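Glutamine cyclotransferase (Tannerella forsythia, PDB 6QRO) probably catalyses cyclisation of N-terminal glutaminyl residues of peptides to pyroglutamate, using a zinc ion bound in a globular alpha/beta-hydrolase fold. Local coordinates at residues A[63-68]-A[94-99]; A[146-151]-A[308-313]; A[202-207]-A[231-236]. All coordinates share one frame; numbering follows the deposited sequence.

In the fold
A central mixed sheet with helices laid against it can be read through three buried contacts, all away from the zinc site. Interactions 1 and 3 each set a helix on a strand of that sheet, about 21 Å apart between centres; interaction 2 joins two helices, its centre about 13 Å from those of the others, and touches both. Helix 132-151 thus abuts interaction 1 through Ala146 and Gln150, and helix 299-314 abuts interaction 3 through Ile309 and Val312. Interaction 1, whose touching residues are all buried, adds a backbone carbonyl at an aromatic edge; interactions 2 and 3 rest on aliphatic groups and one ring, and each includes one partly exposed residue, Gln148 and Lys232.

Interaction 1 (A[63-68]-A[94-99]); sequences GELDRH and GAFQPE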
loop_
_atom_site.group_PDB
_atom_site.type_symbol
_atom_site.label_atom_id
_atom_site.label_comp_id
_atom_site.label_asym_id
_atom_site.label_seq_id
_atom_site.Cartn_x
_atom_site.Cartn_y
_atom_site.Cartn_z
ATOM N N GLY A 63 5.021 8.896 13.341
ATOM C CA GLY A 63 4.682 10.129 14.029
ATOM C C GLY A 63 3.361 10.705 13.567
ATOM O O GLY A 63 2.538 11.119 14.386
ATOM N N GLU A 64 3.120 10.694 12.252
ATOM C CA GLU A 64 1.867 11.211 11.705
ATOM C C GLU A 64 0.680 10.380 12.152
ATOM O O GLU A 64 -0.401 10.926 12.388
ATOM C CB GLU A 64 1.918 11.269 10.175
ATOM C CG GLU A 64 2.772 12.411 9.676
ATOM C CD GLU A 64 2.242 13.759 10.117
ATOM O OE1 GLU A 64 1.087 14.093 9.821
ATOM O OE2 GLU A 64 2.980 14.480 10.802
ATOM N N LEU A 65 0.840 9.054 12.210
ATOM C CA LEU A 65 -0.248 8.206 12.689
ATOM C C LEU A 65 -0.617 8.561 14.118
ATOM O O LEU A 65 -1.800 8.583 14.481
ATOM C CB LEU A 65 0.127 6.721 12.611
ATOM C CG LEU A 65 0.275 6.096 11.231
ATOM C CD1 LEU A 65 0.554 4.612 11.371
ATOM C CD2 LEU A 65 -0.968 6.361 10.408
ATOM N N ASP A 66 0.395 8.781 14.956
ATOM C CA ASP A 66 0.169 9.130 16.349
ATOM C C ASP A 66 -0.468 10.514 16.485
ATOM O O ASP A 66 -1.316 10.723 17.362
ATOM C CB ASP A 66 1.484 9.009 17.113
ATOM C CG ASP A 66 1.278 8.496 18.517
ATOM O OD1 ASP A 66 0.262 8.853 19.132
ATOM O OD2 ASP A 66 2.065 7.635 18.958
ATOM N N ARG A 67 -0.043 11.481 15.651
ATOM C CA ARG A 67 -0.660 12.807 15.677
ATOM C C ARG A 67 -2.159 12.740 15.456
ATOM O O ARG A 67 -2.894 13.597 15.956
ATOM C CB ARG A 67 -0.091 13.718 14.586
ATOM C CG ARG A 67 -0.377 15.203 14.834
ATOM C CD ARG A 67 0.112 16.122 13.721
ATOM N NE ARG A 67 1.507 15.915 13.338
ATOM C CZ ARG A 67 2.521 16.659 13.768
ATOM N NH1 ARG A 67 2.308 17.661 14.616
ATOM N NH2 ARG A 67 3.751 16.399 13.357
ATOM N N HIS A 68 -2.638 11.735 14.730
ATOM C CA HIS A 68 -4.048 11.650 14.387
ATOM C C HIS A 68 -4.771 10.561 15.177
ATOM O O HIS A 68 -5.779 10.017 14.728
ATOM C CB HIS A 68 -4.168 11.471 12.877
ATOM C CG HIS A 68 -3.577 12.620 12.125
ATOM N ND1 HIS A 68 -3.936 13.929 12.371
ATOM C CD2 HIS A 68 -2.585 12.672 11.208
ATOM C CE1 HIS A 68 -3.214 14.732 11.610
ATOM N NE2 HIS A 68 -2.385 13.995 10.896
ATOM N N GLY A 94 -0.962 1.685 12.818
ATOM C CA GLY A 94 -1.711 2.690 13.536
ATOM C C GLY A 94 -3.070 2.095 13.795
ATOM O O GLY A 94 -3.813 1.779 12.858
ATOM N N ALA A 95 -3.359 1.852 15.063
ATOM C CA ALA A 95 -4.615 1.251 15.478
ATOM C C ALA A 95 -5.497 2.372 16.000
ATOM O O ALA A 95 -5.156 3.027 16.990
ATOM C CB ALA A 95 -4.401 0.184 16.549
ATOM N N PHE A 96 -6.637 2.571 15.356
ATOM C CA PHE A 96 -7.534 3.662 15.695
ATOM C C PHE A 96 -8.705 3.110 16.488
ATOM O O PHE A 96 -9.259 2.063 16.139
ATOM C CB PHE A 96 -8.017 4.398 14.446
ATOM C CG PHE A 96 -6.934 5.179 13.736
ATOM C CD1 PHE A 96 -6.058 4.562 12.859
ATOM C CD2 PHE A 96 -6.803 6.547 13.953
ATOM C CE1 PHE A 96 -5.089 5.295 12.211
ATOM C CE2 PHE A 96 -5.835 7.277 13.313
ATOM C CZ PHE A 96 -4.972 6.646 12.440
ATOM N N GLN A 97 -9.041 3.805 17.572
ATOM C CA GLN A 97 -9.996 3.336 18.568
ATOM C C GLN A 97 -9.684 1.878 18.904
ATOM O O GLN A 97 -10.528 0.995 18.693
ATOM C CB GLN A 97 -11.436 3.495 18.106
ATOM C CG GLN A 97 -11.773 4.873 17.557
ATOM C CD GLN A 97 -13.171 4.926 16.985
ATOM O OE1 GLN A 97 -14.114 5.394 17.639
ATOM N NE2 GLN A 97 -13.333 4.381 15.781
ATOM N N PRO A 98 -8.493 1.598 19.442
ATOM C CA PRO A 98 -8.066 0.201 19.624
ATOM C C PRO A 98 -8.948 -0.613 20.567
ATOM O O PRO A 98 -8.758 -1.838 20.651
ATOM C CB PRO A 98 -6.645 0.345 20.179
ATOM C CG PRO A 98 -6.663 1.647 20.881
ATOM C CD PRO A 98 -7.574 2.546 20.099
ATOM N N GLU A 99 -9.864 0.015 21.315
ATOM C CA GLU A 99 -10.785 -0.771 22.124
ATOM C C GLU A 99 -11.934 -1.339 21.296
ATOM O O GLU A 99 -12.552 -2.322 21.720
ATOM C CB GLU A 99 -11.322 0.051 23.306
ATOM C CG GLU A 99 -12.355 1.114 22.947
ATOM C CD GLU A 99 -11.736 2.381 22.401
ATOM O OE1 GLU A 99 -10.486 2.425 22.297
ATOM O OE2 GLU A 99 -12.503 3.330 22.091
#
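Leu65, near the end of helix 52-67, meets strand 86-96 at Gly94. Its CG stands beside the backbone N (chi1 -69°), and CD1 is thereby laid on the backbone of Gly94, 3.6 Å from Gly94 N and 3.7 Å from Gly94 CA. With no side chain on Gly94, helix and strand come near each other here, the CA atoms of Leu65 and Gly94 being 5.8 Å apart. The other methyl, Leu65 CD2, turns to the Phe96 ring and meets CZ more loosely at 4.5 Å. Within the same helix Arg67, one turn after Glu64, grips it with NE and NH2, both directed to OE2, in a salt bridge. His68 is where the helical conformation ends. Its carbonyl O lies in the plane of the Phe96 ring, at the edge, 3.1 Å from CE2, whereas its imidazole turns from the strand and is hydrogen-bonded through ND1 to Gln150. Phe96 also packs on Ala146 and Ile149 of helix 132-151, and so fills the corner between two helices and the sheet. No hydrogen bond crosses between the segments. Cohesion here is apolar around Leu65, and at the helix end the slightly positive C-H rim of Phe96 probably gives a buried carbonyl oxygen a weak electrostatic partner.

Interaction 2 (A[146-151]-A[308-313]); sequences ARQIQA and TILNVI
Ile149 and Ile313 both set CG1 between the backbone N and the carbonyl carbon, with chi1 at 62° and 55°; the two isoleucines share this rotamer but, standing differently on their helices, offer different branches. In Ile149 the short branch, CG2, is turned to the opposing helix; in Ile313 the long branch does the reaching, so that Ile149 CG2 meets Ile313 CD1 at 4.0 Å. The two side chains cross at about a right angle. Leu310, one turn before Ile313, spreads its two methyls over consecutive residues. CD1 rests on the aliphatic stem of Gln148, 3.9 Å from Gln148 CG and 4.1 Å from Gln148 CB, while CD2 approaches Ile149 CG2 more distantly, at 4.5 Å. The helices concerned, 132-151 and 299-314, lie on the same side of the central sheet of this alpha/beta fold, and both Ile149 and Ile313 touch Ile158 on strand 157-163. Their short segments run in roughly the same direction, at 36° to each other, with axes 11.6 Å apart at closest approach. That spacing is wide for neighbouring helices, and the distance is spanned by Leu310 and Ile313 from one helix and by Gln148 and Ile149 from the other. Gln148 takes part with carbon alone: its chain bends at chi2, and the amide is carried away from the leucine. Val312, on another side of its helix, packs against Ala236 of helix 227-239.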
loop_
_atom_site.group_PDB
_atom_site.type_symbol
_atom_site.label_atom_id
_atom_site.label_comp_id
_atom_site.label_asym_id
_atom_site.label_seq_id
_atom_site.Cartn_x
_atom_site.Cartn_y
_atom_site.Cartn_z
ATOM N N ALA A 146 -6.181 8.783 7.967
ATOM C CA ALA A 146 -5.934 8.926 9.398
ATOM C C ALA A 146 -6.347 10.306 9.881
ATOM O O ALA A 146 -6.924 10.455 10.965
ATOM C CB ALA A 146 -4.456 8.673 9.698
ATOM N N ARG A 147 -6.055 11.328 9.081
ATOM C CA ARG A 147 -6.460 12.682 9.420
ATOM C C ARG A 147 -7.981 12.782 9.479
ATOM O O ARG A 147 -8.546 13.285 10.453
ATOM C CB ARG A 147 -5.871 13.649 8.400
ATOM C CG ARG A 147 -5.313 14.895 9.016
ATOM C CD ARG A 147 -4.455 15.618 8.009
ATOM N NE ARG A 147 -5.254 15.924 6.843
ATOM C CZ ARG A 147 -5.909 17.059 6.677
ATOM N NH1 ARG A 147 -5.836 17.999 7.611
ATOM N NH2 ARG A 147 -6.633 17.246 5.578
ATOM N N GLN A 148 -8.657 12.251 8.461
ATOM C CA GLN A 148 -10.113 12.335 8.401
ATOM C C GLN A 148 -10.790 11.569 9.534
ATOM O O GLN A 148 -11.803 12.028 10.072
ATOM C CB GLN A 148 -10.619 11.842 7.046
ATOM C CG GLN A 148 -10.076 12.643 5.886
ATOM C CD GLN A 148 -10.276 14.144 6.060
ATOM O OE1 GLN A 148 -11.276 14.593 6.614
ATOM N NE2 GLN A 148 -9.310 14.922 5.599
ATOM N N ILE A 149 -10.279 10.397 9.904
ATOM C CA ILE A 149 -11.003 9.656 10.930
ATOM C C ILE A 149 -10.705 10.166 12.337
ATOM O O ILE A 149 -11.513 9.938 13.244
ATOM C CB ILE A 149 -10.775 8.142 10.756
ATOM C CG1 ILE A 149 -9.311 7.752 10.907
ATOM C CG2 ILE A 149 -11.343 7.673 9.419
ATOM C CD1 ILE A 149 -9.047 6.324 10.448
ATOM N N GLN A 150 -9.624 10.925 12.534
ATOM C CA GLN A 150 -9.471 11.654 13.792
ATOM C C GLN A 150 -10.476 12.798 13.896
ATOM O O GLN A 150 -10.974 13.096 14.992
ATOM C CB GLN A 150 -8.049 12.184 13.943
ATOM C CG GLN A 150 -7.817 12.852 15.287
ATOM C CD GLN A 150 -6.571 13.694 15.313
ATOM O OE1 GLN A 150 -6.097 14.159 14.276
ATOM N NE2 GLN A 150 -6.023 13.894 16.501
ATOM N N ALA A 151 -10.787 13.451 12.767
ATOM C CA ALA A 151 -11.694 14.595 12.768
ATOM C C ALA A 151 -13.154 14.161 12.899
ATOM O O ALA A 151 -13.969 14.891 13.477
ATOM C CB ALA A 151 -11.493 15.416 11.496
ATOM N N THR A 308 -13.620 6.975 -2.136
ATOM C CA THR A 308 -14.300 5.681 -2.135
ATOM C C THR A 308 -14.129 4.945 -0.813
ATOM O O THR A 308 -15.100 4.454 -0.230
ATOM C CB THR A 308 -13.799 4.826 -3.300
ATOM O OG1 THR A 308 -14.083 5.495 -4.527
ATOM C CG2 THR A 308 -14.504 3.489 -3.306
ATOM N N ILE A 309 -12.898 4.854 -0.323
ATOM C CA ILE A 309 -12.644 4.127 0.916
ATOM C C ILE A 309 -13.285 4.830 2.113
ATOM O O ILE A 309 -13.848 4.184 3.004
ATOM C CB ILE A 309 -11.130 3.932 1.070
ATOM C CG1 ILE A 309 -10.639 3.114 -0.119
ATOM C CG2 ILE A 309 -10.800 3.242 2.399
ATOM C CD1 ILE A 309 -9.184 3.006 -0.192
ATOM N N LEU A 310 -13.192 6.155 2.165
ATOM C CA LEU A 310 -13.855 6.900 3.232
ATOM C C LEU A 310 -15.359 6.619 3.251
ATOM O O LEU A 310 -15.964 6.501 4.321
ATOM C CB LEU A 310 -13.560 8.389 3.077
ATOM C CG LEU A 310 -12.164 8.765 3.591
ATOM C CD1 LEU A 310 -11.977 10.252 3.513
ATOM C CD2 LEU A 310 -11.953 8.281 5.022
ATOM N N ASN A 311 -15.987 6.553 2.079
ATOM C CA ASN A 311 -17.408 6.235 2.009
ATOM C C ASN A 311 -17.713 4.848 2.577
ATOM O O ASN A 311 -18.641 4.691 3.383
ATOM C CB ASN A 311 -17.871 6.342 0.551
ATOM C CG ASN A 311 -19.371 6.171 0.394
ATOM O OD1 ASN A 311 -20.120 7.149 0.384
ATOM N ND2 ASN A 311 -19.817 4.919 0.267
ATOM N N VAL A 312 -16.919 3.830 2.191
ATOM C CA VAL A 312 -17.212 2.453 2.600
ATOM C C VAL A 312 -16.974 2.253 4.098
ATOM O O VAL A 312 -17.751 1.559 4.769
ATOM C CB VAL A 312 -16.426 1.424 1.748
ATOM C CG1 VAL A 312 -16.633 1.657 0.260
ATOM C CG2 VAL A 312 -14.944 1.387 2.071
ATOM N N ILE A 313 -15.902 2.832 4.649
ATOM C CA ILE A 313 -15.590 2.551 6.049
ATOM C C ILE A 313 -16.604 3.219 6.964
ATOM O O ILE A 313 -16.966 2.667 8.006
ATOM C CB ILE A 313 -14.147 2.946 6.407
ATOM C CG1 ILE A 313 -13.869 4.409 6.060
ATOM C CG2 ILE A 313 -13.143 1.951 5.777
ATOM C CD1 ILE A 313 -12.697 4.999 6.809
#

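Interaction 3 (A[202-207]-A[231-236]); sequences FGILLD and EKVWTA
Lys232 meets Phe202 with the middle of its chain and not with its charge. CG is anti to the backbone N (chi1 -166°), which extends the first part of the side chain from the helix; bends at chi3 and chi4 then turn the tail. The methylene CD comes within 4.1 Å of Phe202 CZ, obliquely to the ring, and the two side chains cross at about a right angle. The ammonium group continues past the ring to a salt bridge between Lys232 NZ and Glu316 OE2. Phe202 is also stacked with Tyr229, and it touches Glu316, so the ring shares one partner with the lysine. Val233 follows and carries the purely aliphatic half of the contact. Its CG2 faces CD1 of Ile204 at 4.1 Å, an approach at a slant in which the extended isoleucine (chi2 179°) spans much of the distance between strand and helix; the CA atoms of Ile204 and Val233 are 9.1 Å apart. Trp234 points elsewhere, its ring making an edge-to-face contact with Phe246. Thr235 N bonds to Glu231 O at 2.8 Å in the ordinary helical pattern. Ala236 then packs on Asn311 and Val312 of helix 299-314, linking this helix to its neighbour. Strand 203-207 pairs in parallel with strands 103-109 and 269-273, and helix 227-239 lies in the connection that leads from strand 203-207 to strand 269-273. A helix packed through Val233 onto the strand that precedes it, with Lys232 against Phe202 beside it, is the layout of a beta-alpha-beta crossover, here elaborated by further helices and short strands, within the alpha/beta fold of a peptidase family M28 member.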
loop_
_atom_site.group_PDB
_atom_site.type_symbol
_atom_site.label_atom_id
_atom_site.label_comp_id
_atom_site.label_asym_id
_atom_site.label_seq_id
_atom_site.Cartn_x
_atom_site.Cartn_y
_atom_site.Cartn_z
ATOM N N PHE A 202 -12.562 -7.237 7.159
ATOM C CA PHE A 202 -11.936 -7.424 5.860
ATOM C C PHE A 202 -10.796 -6.425 5.779
ATOM O O PHE A 202 -10.651 -5.554 6.639
ATOM C CB PHE A 202 -12.955 -7.269 4.719
ATOM C CG PHE A 202 -13.622 -5.912 4.663
ATOM C CD1 PHE A 202 -14.679 -5.614 5.516
ATOM C CD2 PHE A 202 -13.224 -4.952 3.739
ATOM C CE1 PHE A 202 -15.306 -4.388 5.466
ATOM C CE2 PHE A 202 -13.852 -3.725 3.681
ATOM C CZ PHE A 202 -14.898 -3.443 4.552
ATOM N N GLY A 203 -9.998 -6.550 4.729
ATOM C CA GLY A 203 -8.846 -5.694 4.548
ATOM C C GLY A 203 -8.827 -5.098 3.159
ATOM O O GLY A 203 -9.299 -5.696 2.195
ATOM N N ILE A 204 -8.299 -3.881 3.076
ATOM C CA ILE A 204 -8.187 -3.154 1.816
ATOM C C ILE A 204 -6.744 -2.720 1.662
ATOM O O ILE A 204 -6.240 -1.936 2.476
ATOM C CB ILE A 204 -9.127 -1.938 1.757
ATOM C CG1 ILE A 204 -10.582 -2.371 1.933
ATOM C CG2 ILE A 204 -8.941 -1.175 0.460
ATOM C CD1 ILE A 204 -11.561 -1.210 1.904
ATOM N N LEU A 205 -6.083 -3.225 0.628
ATOM C CA LEU A 205 -4.723 -2.828 0.301
ATOM C C LEU A 205 -4.746 -1.817 -0.836
ATOM O O LEU A 205 -5.471 -1.990 -1.819
ATOM C CB LEU A 205 -3.868 -4.048 -0.088
ATOM C CG LEU A 205 -2.505 -3.767 -0.734
ATOM C CD1 LEU A 205 -1.572 -3.078 0.250
ATOM C CD2 LEU A 205 -1.851 -5.021 -1.325
ATOM N N LEU A 206 -3.950 -0.766 -0.685
ATOM C CA LEU A 206 -3.746 0.269 -1.688
ATOM C C LEU A 206 -2.324 0.156 -2.211
ATOM O O LEU A 206 -1.370 0.213 -1.429
ATOM C CB LEU A 206 -3.978 1.662 -1.097
ATOM C CG LEU A 206 -5.321 1.894 -0.418
ATOM C CD1 LEU A 206 -5.449 3.327 0.124
ATOM C CD2 LEU A 206 -6.353 1.661 -1.483
ATOM N N ASP A 207 -2.183 -0.011 -3.522
ATOM C CA ASP A 207 -0.869 -0.165 -4.143
ATOM C C ASP A 207 -0.865 0.537 -5.490
ATOM O O ASP A 207 -1.717 0.254 -6.329
ATOM C CB ASP A 207 -0.514 -1.647 -4.311
ATOM C CG ASP A 207 0.933 -1.866 -4.718
ATOM O OD1 ASP A 207 1.717 -0.903 -4.830
ATOM O OD2 ASP A 207 1.289 -3.033 -4.931
ATOM N N GLU A 231 -16.995 -6.309 -4.471
ATOM C CA GLU A 231 -18.290 -5.752 -4.867
ATOM C C GLU A 231 -18.616 -4.508 -4.057
ATOM O O GLU A 231 -19.082 -3.508 -4.607
ATOM C CB GLU A 231 -19.398 -6.796 -4.693
ATOM C CG GLU A 231 -19.385 -7.842 -5.755
ATOM C CD GLU A 231 -19.227 -7.216 -7.120
ATOM O OE1 GLU A 231 -18.159 -7.400 -7.754
ATOM O OE2 GLU A 231 -20.158 -6.489 -7.528
ATOM N N LYS A 232 -18.339 -4.552 -2.751
ATOM C CA LYS A 232 -18.562 -3.418 -1.864
ATOM C C LYS A 232 -17.771 -2.188 -2.318
ATOM O O LYS A 232 -18.296 -1.067 -2.336
ATOM C CB LYS A 232 -18.173 -3.835 -0.439
ATOM C CG LYS A 232 -18.627 -2.911 0.674
ATOM C CD LYS A 232 -18.100 -3.367 2.037
ATOM C CE LYS A 232 -18.937 -4.507 2.575
ATOM N NZ LYS A 232 -20.071 -4.047 3.419
ATOM N N VAL A 233 -16.494 -2.375 -2.661
ATOM C CA VAL A 233 -15.653 -1.250 -3.060
ATOM C C VAL A 233 -16.012 -0.767 -4.459
ATOM O O VAL A 233 -16.108 0.444 -4.709
ATOM C CB VAL A 233 -14.171 -1.643 -2.939
ATOM C CG1 VAL A 233 -13.269 -0.598 -3.599
ATOM C CG2 VAL A 233 -13.800 -1.810 -1.465
ATOM N N TRP A 234 -16.196 -1.693 -5.400
ATOM C CA TRP A 234 -16.490 -1.275 -6.767
ATOM C C TRP A 234 -17.869 -0.651 -6.894
ATOM O O TRP A 234 -18.055 0.251 -7.715
ATOM C CB TRP A 234 -16.341 -2.447 -7.739
ATOM C CG TRP A 234 -14.997 -2.419 -8.390
ATOM C CD1 TRP A 234 -14.734 -2.224 -9.711
ATOM C CD2 TRP A 234 -13.730 -2.557 -7.742
ATOM N NE1 TRP A 234 -13.380 -2.236 -9.928
ATOM C CE2 TRP A 234 -12.739 -2.447 -8.736
ATOM C CE3 TRP A 234 -13.336 -2.785 -6.418
ATOM C CZ2 TRP A 234 -11.375 -2.552 -8.452
ATOM C CZ3 TRP A 234 -11.990 -2.883 -6.137
ATOM C CH2 TRP A 234 -11.020 -2.762 -7.155
ATOM N N THR A 235 -18.841 -1.125 -6.110
ATOM C CA THR A 235 -20.176 -0.541 -6.155
ATOM C C THR A 235 -20.153 0.887 -5.624
ATOM O O THR A 235 -20.628 1.819 -6.284
ATOM C CB THR A 235 -21.136 -1.413 -5.348
ATOM O OG1 THR A 235 -21.144 -2.736 -5.886
ATOM C CG2 THR A 235 -22.544 -0.848 -5.379
ATOM N N ALA A 236 -19.574 1.071 -4.433
ATOM C CA ALA A 236 -19.446 2.390 -3.837
ATOM C C ALA A 236 -18.680 3.329 -4.752
ATOM O O ALA A 236 -18.980 4.525 -4.811
ATOM C CB ALA A 236 -18.769 2.290 -2.473
#